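Hypothetical NUDIX hydrolase (Listeria monocytogenes, PDB 3SON) probably hydrolyses a nucleoside diphosphate derivative in a metal-dependent way, as a NUDIX-family protein, though its own substrate is not established. Local coordinates at residues A[7-12]-A[33-38]; A[71-76]-A[88-93]; A[23-28]-A[111-116]; A[11-16]-A[92-97]. One frame throughout, in Å; residues are numbered along the deposited sequence. Where two conformers were deposited one is given.

How the interactions relate
All four contacts pair strands of one mixed sheet in the NUDIX fold. Strand 7-15 is central: it runs antiparallel to strand 33-39 in interaction 1 and parallel to strand 87-96 in interaction 4, and the two contacts share I11 and P12, with centres about 11 Å apart. Strand 87-96 carries the sheet on to strand 66-76 in interaction 2, about 18 Å from interaction 4 between centres. Interaction 3 adds strand 110-116 to strand 20-27, its centre about 21 Å from that of interaction 2. Along the chain, interaction 2 is nested within the loop that interaction 3 closes. The calcium ion is bound at interaction 1, while interaction 2 faces the second subunit.

Interaction 1 of 4, residues A[7-12]-A[33-38]; sequences QVLVIP and WQFVAG. With CA (calcium ion), chain C.
I11 lies across the ring of F35, its CG1 3.7 Å from the ring centroid and only 10° off the ring normal, a CH-pi contact over the middle of the face. With CG beside the F35 backbone N (chi1 -64°), the ring swings to meet I11, and P12 CD comes up obliquely to F35 CD1. On the other face of the sheet V10 and V36 stand side by side and point the same way, their CB atoms 3.7 Å apart, against helix 46-58, where V10 touches A50 and S54. These pairs belong to antiparallel neighbours in the sheet of the NUDIX fold, strands 7-15 and 33-39, and G38 opens a sequence consistent with the Nudix box, whose helix 46-58 supplies E53 and E57. V8 and G38 exchange two backbone bonds, V8 N to G38 O at 2.8 Å and G38 N to V8 O at 3.2 Å. Further along, V10 N donates to V36 O at 2.9 Å, whereas the return bond from V36 N to V10 O is weak. Between these two pairs, the carbonyl of A37 turns away from strand 7-15, and A37 O binds the calcium ion at 2.3 Å, together with two waters and the carboxylates of E53 and E57.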
loop_
_atom_site.group_PDB
_atom_site.type_symbol
_atom_site.label_atom_id
_atom_site.label_comp_id
_atom_site.label_asym_id
_atom_site.label_seq_id
_atom_site.Cartn_x
_atom_site.Cartn_y
_atom_site.Cartn_z
ATOM N N GLN A 7 -4.053 -8.869 -7.742
ATOM C CA GLN A 7 -4.280 -9.613 -6.543
ATOM C C GLN A 7 -5.534 -9.115 -5.829
ATOM O O GLN A 7 -5.968 -7.969 -6.020
ATOM C CB GLN A 7 -3.127 -9.382 -5.569
ATOM C CG GLN A 7 -1.859 -10.147 -5.903
ATOM C CD GLN A 7 -1.947 -11.583 -5.508
ATOM O OE1 GLN A 7 -2.249 -11.927 -4.356
ATOM N NE2 GLN A 7 -1.737 -12.435 -6.451
ATOM N N VAL A 8 -6.139 -9.987 -5.073
ATOM C CA VAL A 8 -7.197 -9.576 -4.214
ATOM C C VAL A 8 -6.871 -9.867 -2.752
ATOM O O VAL A 8 -6.041 -10.784 -2.424
ATOM C CB VAL A 8 -8.593 -10.133 -4.644
ATOM C CG1 VAL A 8 -8.925 -9.862 -6.152
ATOM C CG2 VAL A 8 -8.695 -11.655 -4.378
ATOM N N LEU A 9 -7.438 -9.037 -1.881
ATOM C CA LEU A 9 -7.395 -9.236 -0.445
ATOM C C LEU A 9 -8.850 -9.267 0.011
ATOM O O LEU A 9 -9.689 -8.499 -0.480
ATOM C CB LEU A 9 -6.615 -8.129 0.271
ATOM C CG LEU A 9 -6.383 -8.276 1.779
ATOM C CD1 LEU A 9 -5.103 -9.055 2.026
ATOM C CD2 LEU A 9 -6.308 -6.895 2.425
ATOM N N VAL A 10 -9.162 -10.192 0.900
ATOM C CA VAL A 10 -10.535 -10.300 1.449
ATOM C C VAL A 10 -10.536 -10.471 2.971
ATOM O O VAL A 10 -9.895 -11.390 3.490
ATOM C CB VAL A 10 -11.294 -11.477 0.839
ATOM C CG1 VAL A 10 -12.711 -11.481 1.322
ATOM C CG2 VAL A 10 -11.245 -11.453 -0.684
ATOM N N ILE A 11 -11.205 -9.542 3.679
ATOM C CA ILE A 11 -11.214 -9.499 5.132
ATOM C C ILE A 11 -12.535 -10.077 5.609
ATOM O O ILE A 11 -13.583 -9.491 5.372
ATOM C CB ILE A 11 -11.094 -8.054 5.657
ATOM C CG1 ILE A 11 -9.797 -7.402 5.157
ATOM C CG2 ILE A 11 -11.164 -7.970 7.218
ATOM C CD1 ILE A 11 -9.680 -5.936 5.515
ATOM N N PRO A 12 -12.508 -11.237 6.271
ATOM C CA PRO A 12 -13.785 -11.743 6.859
ATOM C C PRO A 12 -14.147 -10.944 8.107
ATOM O O PRO A 12 -13.245 -10.458 8.816
ATOM C CB PRO A 12 -13.415 -13.174 7.288
ATOM C CG PRO A 12 -12.076 -13.436 6.701
ATOM C CD PRO A 12 -11.388 -12.108 6.639
ATOM N N TRP A 33 0.312 -14.099 10.097
ATOM C CA TRP A 33 -1.131 -13.937 10.152
ATOM C C TRP A 33 -1.477 -13.090 8.949
ATOM O O TRP A 33 -0.747 -12.132 8.613
ATOM C CB TRP A 33 -1.520 -13.176 11.405
ATOM C CG TRP A 33 -1.430 -13.926 12.666
ATOM C CD1 TRP A 33 -0.346 -14.000 13.538
ATOM C CD2 TRP A 33 -2.431 -14.808 13.220
ATOM N NE1 TRP A 33 -0.632 -14.820 14.580
ATOM C CE2 TRP A 33 -1.860 -15.355 14.437
ATOM C CE3 TRP A 33 -3.703 -15.214 12.827
ATOM C CZ2 TRP A 33 -2.550 -16.244 15.247
ATOM C CZ3 TRP A 33 -4.405 -16.094 13.660
ATOM C CH2 TRP A 33 -3.820 -16.605 14.852
ATOM N N GLN A 34 -2.503 -13.490 8.224
ATOM C CA GLN A 34 -2.931 -12.789 7.005
ATOM C C GLN A 34 -4.443 -12.909 6.765
ATOM O O GLN A 34 -5.189 -13.664 7.439
ATOM C CB GLN A 34 -2.197 -13.350 5.743
ATOM C CG GLN A 34 -2.535 -14.846 5.481
ATOM C CD GLN A 34 -1.676 -15.565 4.443
ATOM O OE1 GLN A 34 -1.763 -16.808 4.339
ATOM N NE2 GLN A 34 -0.941 -14.805 3.598
ATOM N N PHE A 35 -4.903 -12.163 5.773
ATOM C CA PHE A 35 -6.258 -12.278 5.271
ATOM C C PHE A 35 -6.323 -13.238 4.069
ATOM O O PHE A 35 -5.319 -13.877 3.748
ATOM C CB PHE A 35 -6.815 -10.888 4.919
ATOM C CG PHE A 35 -6.952 -9.953 6.112
ATOM C CD1 PHE A 35 -7.695 -10.302 7.201
ATOM C CD2 PHE A 35 -6.426 -8.637 6.072
ATOM C CE1 PHE A 35 -7.861 -9.399 8.276
ATOM C CE2 PHE A 35 -6.533 -7.758 7.148
ATOM C CZ PHE A 35 -7.258 -8.134 8.256
ATOM N N VAL A 36 -7.531 -13.447 3.547
ATOM C CA VAL A 36 -7.745 -14.200 2.336
ATOM C C VAL A 36 -7.004 -13.456 1.222
ATOM O O VAL A 36 -7.090 -12.236 1.107
ATOM C CB VAL A 36 -9.254 -14.352 2.032
ATOM C CG1 VAL A 36 -9.532 -14.850 0.600
ATOM C CG2 VAL A 36 -9.927 -15.238 3.016
ATOM N N ALA A 37 -6.224 -14.166 0.407
ATOM C CA ALA A 37 -5.449 -13.470 -0.657
ATOM C C ALA A 37 -5.298 -14.380 -1.853
ATOM O O ALA A 37 -5.166 -15.614 -1.694
ATOM C CB ALA A 37 -4.061 -13.056 -0.146
ATOM N N GLY A 38 -5.264 -13.811 -3.039
ATOM C CA GLY A 38 -5.022 -14.619 -4.216
ATOM C C GLY A 38 -4.935 -13.802 -5.463
ATOM O O GLY A 38 -5.421 -12.688 -5.502
HETATM CA CA CA C . -5.363 -17.890 -2.076
HETATM O O HOH W 1 -5.713 -19.664 -3.237
HETATM O O HOH W 2 -2.864 -17.288 -2.789
#

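Interaction 2 of 4, residues A[71-76]-A[88-93]; sequences SHASIP and VPEYCF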
loop_
_atom_site.group_PDB
_atom_site.type_symbol
_atom_site.label_atom_id
_atom_site.label_comp_id
_atom_site.label_asym_id
_atom_site.label_seq_id
_atom_site.Cartn_x
_atom_site.Cartn_y
_atom_site.Cartn_z
ATOM N N SER A 71 -9.526 0.844 -0.364
ATOM C CA SER A 71 -8.105 0.701 -0.114
ATOM C C SER A 71 -7.463 -0.157 -1.184
ATOM O O SER A 71 -7.955 -1.215 -1.509
ATOM C CB SER A 71 -7.828 0.125 1.305
ATOM O OG SER A 71 -8.216 0.995 2.330
ATOM N N HIS A 72 -6.386 0.342 -1.754
ATOM C CA HIS A 72 -5.669 -0.352 -2.786
ATOM C C HIS A 72 -4.188 -0.147 -2.607
ATOM O O HIS A 72 -3.765 0.920 -2.158
ATOM C CB HIS A 72 -6.190 0.184 -4.153
ATOM C CG HIS A 72 -5.216 0.044 -5.280
ATOM N ND1 HIS A 72 -4.012 0.646 -5.266
ATOM C CD2 HIS A 72 -5.300 -0.649 -6.488
ATOM C CE1 HIS A 72 -3.331 0.324 -6.381
ATOM N NE2 HIS A 72 -4.135 -0.448 -7.149
ATOM N N ALA A 73 -3.376 -1.148 -2.960
ATOM C CA ALA A 73 -1.906 -1.044 -2.906
ATOM C C ALA A 73 -1.198 -1.783 -4.059
ATOM O O ALA A 73 -1.737 -2.646 -4.662
ATOM C CB ALA A 73 -1.365 -1.575 -1.577
ATOM N N SER A 74 0.006 -1.360 -4.384
ATOM C CA SER A 74 0.779 -2.043 -5.401
ATOM C C SER A 74 1.666 -3.024 -4.686
ATOM O O SER A 74 2.072 -2.786 -3.542
ATOM C CB SER A 74 1.567 -1.015 -6.227
ATOM O OG SER A 74 0.672 -0.115 -6.841
ATOM N N ILE A 75 1.940 -4.158 -5.285
ATOM C CA ILE A 75 2.865 -5.120 -4.698
ATOM C C ILE A 75 3.922 -5.470 -5.710
ATOM O O ILE A 75 3.595 -5.644 -6.880
ATOM C CB ILE A 75 2.146 -6.435 -4.308
ATOM C CG1 ILE A 75 0.973 -6.199 -3.381
ATOM C CG2 ILE A 75 3.105 -7.398 -3.619
ATOM C CD1 ILE A 75 0.144 -7.472 -3.209
ATOM N N PRO A 76 5.206 -5.596 -5.273
ATOM C CA PRO A 76 6.289 -6.068 -6.172
ATOM C C PRO A 76 5.787 -7.355 -6.781
ATOM O O PRO A 76 5.357 -8.276 -6.069
ATOM C CB PRO A 76 7.471 -6.254 -5.226
ATOM C CG PRO A 76 7.212 -5.254 -4.133
ATOM C CD PRO A 76 5.725 -5.176 -3.958
ATOM N N VAL A 88 1.970 -4.979 -9.161
ATOM C CA VAL A 88 0.551 -5.239 -9.531
ATOM C C VAL A 88 -0.368 -4.718 -8.477
ATOM O O VAL A 88 0.036 -4.552 -7.280
ATOM C CB VAL A 88 0.217 -6.740 -9.734
ATOM C CG1 VAL A 88 0.787 -7.252 -11.045
ATOM C CG2 VAL A 88 0.670 -7.570 -8.546
ATOM N N PRO A 89 -1.609 -4.413 -8.855
ATOM C CA PRO A 89 -2.457 -3.875 -7.849
ATOM C C PRO A 89 -3.072 -4.958 -6.992
ATOM O O PRO A 89 -3.301 -6.069 -7.459
ATOM C CB PRO A 89 -3.568 -3.183 -8.667
ATOM C CG PRO A 89 -3.648 -3.977 -9.877
ATOM C CD PRO A 89 -2.254 -4.367 -10.205
ATOM N N GLU A 90 -3.331 -4.600 -5.759
ATOM C CA GLU A 90 -4.064 -5.416 -4.820
ATOM C C GLU A 90 -5.397 -4.715 -4.437
ATOM O O GLU A 90 -5.405 -3.622 -3.821
ATOM C CB GLU A 90 -3.224 -5.631 -3.559
ATOM C CG GLU A 90 -3.868 -6.529 -2.565
ATOM C CD GLU A 90 -3.099 -6.627 -1.264
ATOM O OE1 GLU A 90 -2.886 -5.574 -0.586
ATOM O OE2 GLU A 90 -2.705 -7.761 -0.925
ATOM N N TYR A 91 -6.509 -5.332 -4.786
ATOM C CA TYR A 91 -7.836 -4.799 -4.526
ATOM C C TYR A 91 -8.391 -5.476 -3.314
ATOM O O TYR A 91 -8.187 -6.635 -3.141
ATOM C CB TYR A 91 -8.747 -5.087 -5.712
ATOM C CG TYR A 91 -8.249 -4.510 -7.031
ATOM C CD1 TYR A 91 -8.395 -3.167 -7.293
ATOM C CD2 TYR A 91 -7.593 -5.302 -7.976
ATOM C CE1 TYR A 91 -7.941 -2.623 -8.468
ATOM C CE2 TYR A 91 -7.138 -4.774 -9.182
ATOM C CZ TYR A 91 -7.320 -3.416 -9.407
ATOM O OH TYR A 91 -6.915 -2.821 -10.561
ATOM N N CYS A 92 -9.166 -4.751 -2.503
ATOM C CA CYS A 92 -9.549 -5.246 -1.260
ATOM C C CYS A 92 -11.037 -5.396 -1.076
ATOM O O CYS A 92 -11.858 -4.544 -1.588
ATOM C CB CYS A 92 -9.043 -4.327 -0.154
ATOM S SG CYS A 92 -7.262 -4.139 -0.090
ATOM N N PHE A 93 -11.421 -6.355 -0.228
ATOM C CA PHE A 93 -12.849 -6.657 -0.009
ATOM C C PHE A 93 -13.143 -7.110 1.408
ATOM O O PHE A 93 -12.238 -7.397 2.144
ATOM C CB PHE A 93 -13.339 -7.775 -0.977
ATOM C CG PHE A 93 -13.162 -7.477 -2.421
ATOM C CD1 PHE A 93 -11.939 -7.619 -3.029
ATOM C CD2 PHE A 93 -14.228 -7.019 -3.180
ATOM C CE1 PHE A 93 -11.774 -7.345 -4.360
ATOM C CE2 PHE A 93 -14.055 -6.740 -4.542
ATOM C CZ PHE A 93 -12.825 -6.846 -5.100
HETATM O O HOH W 3 -9.742 -1.897 -3.267
#
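H72 meets two residues of the facing strand with its ring. Its edge is turned toward the face of Y91 in an offset edge-to-face pair, with centroids 5.6 Å apart and planes at 68°, and H72 NE2 lies 3.2 Å from P89 CB. The imidazole reaches them because CG stands anti to the H72 backbone N (chi1 155°). On the opposite face of the sheet I75 crosses E90, its CD1 methyl 3.7 Å from E90 OE2; the other oxygen, E90 OE1, is hydrogen-bonded to S129. The two strands form a beta hairpin, in which E90 N donates to A73 O at 2.7 Å, I75 N to V88 O and V88 N to I75 O, while the bond from A73 N to E90 O is weak. Toward S71 the strands spread, and water 3 lies between S71 O and C92 N, accepting from the latter. H72 N and S74 OG bond to S74 and H72 of the second subunit, and the two H72 rings stack across the interface. Helix 128-142 covers the face bearing A73 and C92, helix 46-58 touches Y91, and strand 7-15 pairs with the far edge of strand 87-96.

Interaction 3 of 4, residues A[23-28]-A[111-116]; sequences GVLHRT and SELRWV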
loop_
_atom_site.group_PDB
_atom_site.type_symbol
_atom_site.label_atom_id
_atom_site.label_comp_id
_atom_site.label_asym_id
_atom_site.label_seq_id
_atom_site.Cartn_x
_atom_site.Cartn_y
_atom_site.Cartn_z
ATOM N N GLY A 23 -11.632 -11.653 11.093
ATOM C CA GLY A 23 -11.097 -12.959 10.926
ATOM C C GLY A 23 -9.667 -12.924 10.345
ATOM O O GLY A 23 -9.423 -12.369 9.286
ATOM N N VAL A 24 -8.701 -13.388 11.129
ATOM C CA VAL A 24 -7.329 -13.467 10.631
ATOM C C VAL A 24 -6.908 -14.917 10.595
ATOM O O VAL A 24 -7.317 -15.706 11.433
ATOM C CB VAL A 24 -6.334 -12.677 11.486
ATOM C CG1 VAL A 24 -6.745 -11.218 11.564
ATOM C CG2 VAL A 24 -6.286 -13.198 12.929
ATOM N N LEU A 25 -6.012 -15.225 9.655
ATOM C CA LEU A 25 -5.590 -16.611 9.366
ATOM C C LEU A 25 -4.147 -16.783 9.655
ATOM O O LEU A 25 -3.348 -15.968 9.230
ATOM C CB LEU A 25 -5.849 -16.935 7.894
ATOM C CG LEU A 25 -7.312 -16.869 7.391
ATOM C CD1 LEU A 25 -7.384 -16.855 5.859
ATOM C CD2 LEU A 25 -8.118 -18.060 7.880
ATOM N N HIS A 26 -3.820 -17.843 10.391
ATOM C CA HIS A 26 -2.475 -18.123 10.686
ATOM C C HIS A 26 -2.000 -19.163 9.715
ATOM O O HIS A 26 -2.703 -20.133 9.433
ATOM C CB HIS A 26 -2.364 -18.614 12.081
ATOM C CG HIS A 26 -0.955 -18.760 12.521
ATOM N ND1 HIS A 26 -0.315 -19.962 12.494
ATOM C CD2 HIS A 26 -0.064 -17.839 13.043
ATOM C CE1 HIS A 26 0.961 -19.784 12.913
ATOM N NE2 HIS A 26 1.112 -18.494 13.273
ATOM N N ARG A 27 -0.821 -18.933 9.131
ATOM C CA ARG A 27 -0.290 -19.884 8.170
ATOM C C ARG A 27 0.251 -21.215 8.781
ATOM O O ARG A 27 0.800 -21.277 9.915
ATOM C CB ARG A 27 0.826 -19.252 7.354
ATOM C CG ARG A 27 0.307 -18.201 6.365
ATOM C CD ARG A 27 1.423 -17.866 5.372
ATOM N NE ARG A 27 1.806 -18.988 4.487
ATOM C CZ ARG A 27 1.162 -19.284 3.378
ATOM N NH1 ARG A 27 0.056 -18.611 3.041
ATOM N NH2 ARG A 27 1.572 -20.298 2.605
ATOM N N THR A 28 0.051 -22.294 8.046
ATOM C CA THR A 28 0.614 -23.594 8.477
ATOM C C THR A 28 2.125 -23.609 8.480
ATOM O O THR A 28 2.754 -24.175 9.429
ATOM C CB THR A 28 0.041 -24.767 7.628
ATOM O OG1 THR A 28 -1.380 -24.794 7.811
ATOM C CG2 THR A 28 0.692 -26.139 8.039
ATOM N N SER A 111 -3.575 -22.769 9.716
ATOM C CA SER A 111 -3.677 -23.535 10.970
ATOM C C SER A 111 -4.757 -23.049 11.924
ATOM O O SER A 111 -5.089 -23.735 12.858
ATOM C CB SER A 111 -2.354 -23.514 11.732
ATOM O OG SER A 111 -1.969 -22.226 12.174
ATOM N N GLU A 112 -5.279 -21.889 11.658
ATOM C CA GLU A 112 -6.232 -21.281 12.552
ATOM C C GLU A 112 -6.885 -20.097 11.842
ATOM O O GLU A 112 -6.215 -19.335 11.157
ATOM C CB GLU A 112 -5.518 -20.853 13.879
ATOM C CG GLU A 112 -6.359 -19.939 14.778
ATOM C CD GLU A 112 -5.747 -19.625 16.089
ATOM O OE1 GLU A 112 -4.646 -20.139 16.410
ATOM O OE2 GLU A 112 -6.399 -18.893 16.885
ATOM N N LEU A 113 -8.208 -19.948 12.058
ATOM C CA LEU A 113 -8.926 -18.695 11.830
ATOM C C LEU A 113 -9.199 -18.166 13.261
ATOM O O LEU A 113 -9.721 -18.929 14.100
ATOM C CB LEU A 113 -10.268 -18.932 11.177
ATOM C CG LEU A 113 -11.251 -17.731 10.952
ATOM C CD1 LEU A 113 -10.674 -16.719 10.003
ATOM C CD2 LEU A 113 -12.671 -18.126 10.536
ATOM N N ARG A 114 -8.778 -16.936 13.547
ATOM C CA ARG A 114 -9.065 -16.299 14.801
ATOM C C ARG A 114 -9.912 -15.041 14.596
ATOM O O ARG A 114 -9.611 -14.187 13.754
ATOM C CB ARG A 114 -7.734 -15.980 15.508
ATOM C CG ARG A 114 -7.899 -15.578 16.973
ATOM C CD ARG A 114 -6.562 -15.050 17.485
ATOM N NE ARG A 114 -5.646 -16.141 17.831
ATOM C CZ ARG A 114 -4.425 -15.992 18.351
ATOM N NH1 ARG A 114 -3.926 -14.794 18.635
ATOM N NH2 ARG A 114 -3.691 -17.068 18.641
ATOM N N TRP A 115 -10.988 -14.967 15.368
ATOM C CA TRP A 115 -11.929 -13.848 15.358
ATOM C C TRP A 115 -11.497 -12.912 16.469
ATOM O O TRP A 115 -11.474 -13.298 17.668
ATOM C CB TRP A 115 -13.328 -14.378 15.652
ATOM C CG TRP A 115 -13.901 -15.125 14.529
ATOM C CD1 TRP A 115 -14.186 -16.463 14.461
ATOM C CD2 TRP A 115 -14.242 -14.595 13.234
ATOM N NE1 TRP A 115 -14.675 -16.802 13.218
ATOM C CE2 TRP A 115 -14.715 -15.707 12.437
ATOM C CE3 TRP A 115 -14.168 -13.335 12.649
ATOM C CZ2 TRP A 115 -15.114 -15.557 11.110
ATOM C CZ3 TRP A 115 -14.534 -13.212 11.309
ATOM C CH2 TRP A 115 -15.048 -14.287 10.578
ATOM N N VAL A 116 -11.048 -11.709 16.091
ATOM C CA VAL A 116 -10.377 -10.797 17.003
ATOM C C VAL A 116 -10.931 -9.384 16.850
ATOM O O VAL A 116 -11.535 -9.043 15.847
ATOM C CB VAL A 116 -8.854 -10.778 16.707
ATOM C CG1 VAL A 116 -8.257 -12.169 16.952
ATOM C CG2 VAL A 116 -8.592 -10.357 15.253
#
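The ring of W115 lies against G23, with its CZ3 atom 3.3 Å from G23 N, and L113 of its own strand places CG over one face toward the rim. With no side chain on G23, the indole can come close to the backbone, and it continues to P12 and I14 of strand 7-15. The imidazole of H26 meets S111 at its edge: ND1 donates to S111 OG at 2.8 Å, with the hydroxyl near the ring plane. S111 OG is held there at chi1 64°, between its backbone N and carbonyl carbon. W33 packs edge-to-face with H26. Beside L113, L25 sends CD2 to within 3.6 Å of L113 CD1. Here strand 110-116 joins the mixed sheet of the NUDIX fold as the antiparallel neighbour of strand 20-27. V24 and R114 bond reciprocally through nearly straight bonds, with R114 N to V24 O at 2.8 Å; H26 N bonds to E112 O, and S111 N to H26 O. R114 NE reaches E112 OE2 at 3.0 Å in a salt bridge within one strand; OE2 lies in the guanidinium plane, while NE approaches from above the carboxylate plane. With ND1 donating to S111 and NE2 bonded to the D31 carboxylate, both ring nitrogens of H26 are engaged, which would fix the rotation of the imidazole and could favour its protonated form.

Interaction 4 of 4, residues A[11-16]-A[92-97]; sequences IPFIKT and CFAIDL
F93 O, the first acceptor along 92-97, takes the N-H of I11 at 2.8 Å, while the F93 ring packs against I46 and A50 on helix 46-58. A94 follows, its CB at the edge of the F13 ring, 3.8 Å from F13 CE1. I95 then bonds on both sides of P12: its N donates to I11 O at 3.0 Å, from above the carbonyl plane, and its O accepts from F13 N at 2.9 Å. The I95 side chain lies on the proline's face of the sheet, with CG2 near P12 CA. This alternation is that of parallel strands, and it joins 7-15 to 87-96 within the mixed sheet of the NUDIX fold. F13 holds CG between its backbone N and carbonyl carbon (chi1 67°), which lays the ring across the neighbouring strand. D96 covers that ring: its CA makes a CH-pi contact over one face, toward the rim, 4.0 Å from the ring centroid. The D96 side chain crosses the ring obliquely, its carboxylate plane tilted 26° from the ring and CG nearest CE2, and its OD1 is hydrogen-bonded to T98. L97 donates from N to F13 O at 2.9 Å, with its CD1 against P12 CB and its backbone against I14 CG2.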
loop_
_atom_site.group_PDB
_atom_site.type_symbol
_atom_site.label_atom_id
_atom_site.label_comp_id
_atom_site.label_asym_id
_atom_site.label_seq_id
_atom_site.Cartn_x
_atom_site.Cartn_y
_atom_site.Cartn_z
ATOM N N ILE A 11 -11.205 -9.542 3.679
ATOM C CA ILE A 11 -11.214 -9.499 5.132
ATOM C C ILE A 11 -12.535 -10.077 5.609
ATOM O O ILE A 11 -13.583 -9.491 5.372
ATOM C CB ILE A 11 -11.094 -8.054 5.657
ATOM C CG1 ILE A 11 -9.797 -7.402 5.157
ATOM C CG2 ILE A 11 -11.164 -7.970 7.218
ATOM C CD1 ILE A 11 -9.680 -5.936 5.515
ATOM N N PRO A 12 -12.508 -11.237 6.271
ATOM C CA PRO A 12 -13.785 -11.743 6.859
ATOM C C PRO A 12 -14.147 -10.944 8.107
ATOM O O PRO A 12 -13.245 -10.458 8.816
ATOM C CB PRO A 12 -13.415 -13.174 7.288
ATOM C CG PRO A 12 -12.076 -13.436 6.701
ATOM C CD PRO A 12 -11.388 -12.108 6.639
ATOM N N PHE A 13 -15.448 -10.736 8.374
ATOM C CA PHE A 13 -15.865 -10.108 9.630
ATOM C C PHE A 13 -17.200 -10.671 10.122
ATOM O O PHE A 13 -17.958 -11.264 9.342
ATOM C CB PHE A 13 -15.972 -8.583 9.525
ATOM C CG PHE A 13 -17.071 -8.119 8.636
ATOM C CD1 PHE A 13 -16.870 -8.000 7.267
ATOM C CD2 PHE A 13 -18.346 -7.834 9.154
ATOM C CE1 PHE A 13 -17.872 -7.581 6.452
ATOM C CE2 PHE A 13 -19.355 -7.395 8.338
ATOM C CZ PHE A 13 -19.154 -7.294 6.987
ATOM N N ILE A 14 -17.456 -10.514 11.433
ATOM C CA ILE A 14 -18.721 -10.969 12.036
ATOM C C ILE A 14 -19.206 -9.879 12.956
ATOM O O ILE A 14 -18.394 -9.188 13.583
ATOM C CB ILE A 14 -18.610 -12.274 12.847
ATOM C CG1 ILE A 14 -17.481 -12.180 13.871
ATOM C CG2 ILE A 14 -18.367 -13.466 11.947
ATOM C CD1 ILE A 14 -17.305 -13.441 14.720
ATOM N N LYS A 15 -20.524 -9.692 12.995
ATOM C CA LYS A 15 -21.167 -8.829 13.987
ATOM C C LYS A 15 -21.497 -9.617 15.257
ATOM O O LYS A 15 -22.252 -10.579 15.204
ATOM C CB LYS A 15 -22.468 -8.256 13.434
ATOM C CG LYS A 15 -23.014 -7.094 14.274
ATOM C CD LYS A 15 -24.444 -6.674 13.885
ATOM C CE LYS A 15 -24.691 -5.195 14.124
ATOM N NZ LYS A 15 -24.098 -4.698 15.397
ATOM N N THR A 16 -20.917 -9.211 16.386
ATOM C CA THR A 16 -21.256 -9.779 17.708
ATOM C C THR A 16 -22.283 -8.889 18.423
ATOM O O THR A 16 -22.617 -7.801 17.945
ATOM C CB THR A 16 -20.012 -9.899 18.607
ATOM O OG1 THR A 16 -19.345 -8.626 18.695
ATOM C CG2 THR A 16 -19.063 -10.938 18.059
ATOM N N CYS A 92 -9.166 -4.751 -2.503
ATOM C CA CYS A 92 -9.549 -5.246 -1.260
ATOM C C CYS A 92 -11.037 -5.396 -1.076
ATOM O O CYS A 92 -11.858 -4.544 -1.588
ATOM C CB CYS A 92 -9.043 -4.327 -0.154
ATOM S SG CYS A 92 -7.262 -4.139 -0.090
ATOM N N PHE A 93 -11.421 -6.355 -0.228
ATOM C CA PHE A 93 -12.849 -6.657 -0.009
ATOM C C PHE A 93 -13.143 -7.110 1.408
ATOM O O PHE A 93 -12.238 -7.397 2.144
ATOM C CB PHE A 93 -13.339 -7.775 -0.977
ATOM C CG PHE A 93 -13.162 -7.477 -2.421
ATOM C CD1 PHE A 93 -11.939 -7.619 -3.029
ATOM C CD2 PHE A 93 -14.228 -7.019 -3.180
ATOM C CE1 PHE A 93 -11.774 -7.345 -4.360
ATOM C CE2 PHE A 93 -14.055 -6.740 -4.542
ATOM C CZ PHE A 93 -12.825 -6.846 -5.100
ATOM N N ALA A 94 -14.416 -7.318 1.729
ATOM C CA ALA A 94 -14.806 -7.841 3.025
ATOM C C ALA A 94 -15.992 -8.759 2.909
ATOM O O ALA A 94 -16.793 -8.628 2.000
ATOM C CB ALA A 94 -15.110 -6.701 3.961
ATOM N N ILE A 95 -16.048 -9.784 3.762
ATOM C CA ILE A 95 -17.091 -10.736 3.674
ATOM C C ILE A 95 -17.720 -10.888 5.009
ATOM O O ILE A 95 -16.998 -11.097 6.004
ATOM C CB ILE A 95 -16.539 -12.072 3.054
ATOM C CG1 ILE A 95 -17.621 -13.164 2.934
ATOM C CG2 ILE A 95 -15.302 -12.628 3.803
ATOM C CD1 ILE A 95 -17.184 -14.253 1.984
ATOM N N ASP A 96 -19.063 -10.804 5.030
ATOM C CA ASP A 96 -19.817 -10.965 6.270
ATOM C C ASP A 96 -20.108 -12.410 6.526
ATOM O O ASP A 96 -20.936 -13.003 5.830
ATOM C CB ASP A 96 -21.132 -10.139 6.191
ATOM C CG ASP A 96 -21.868 -10.005 7.531
ATOM O OD1 ASP A 96 -21.503 -10.683 8.529
ATOM O OD2 ASP A 96 -22.827 -9.162 7.591
ATOM N N LEU A 97 -19.497 -12.987 7.567
ATOM C CA LEU A 97 -19.781 -14.360 7.922
ATOM C C LEU A 97 -20.557 -14.482 9.235
ATOM O O LEU A 97 -20.527 -15.550 9.855
ATOM C CB LEU A 97 -18.501 -15.162 8.013
ATOM C CG LEU A 97 -17.527 -15.078 6.801
ATOM C CD1 LEU A 97 -16.217 -15.777 7.113
ATOM C CD2 LEU A 97 -18.145 -15.656 5.550
#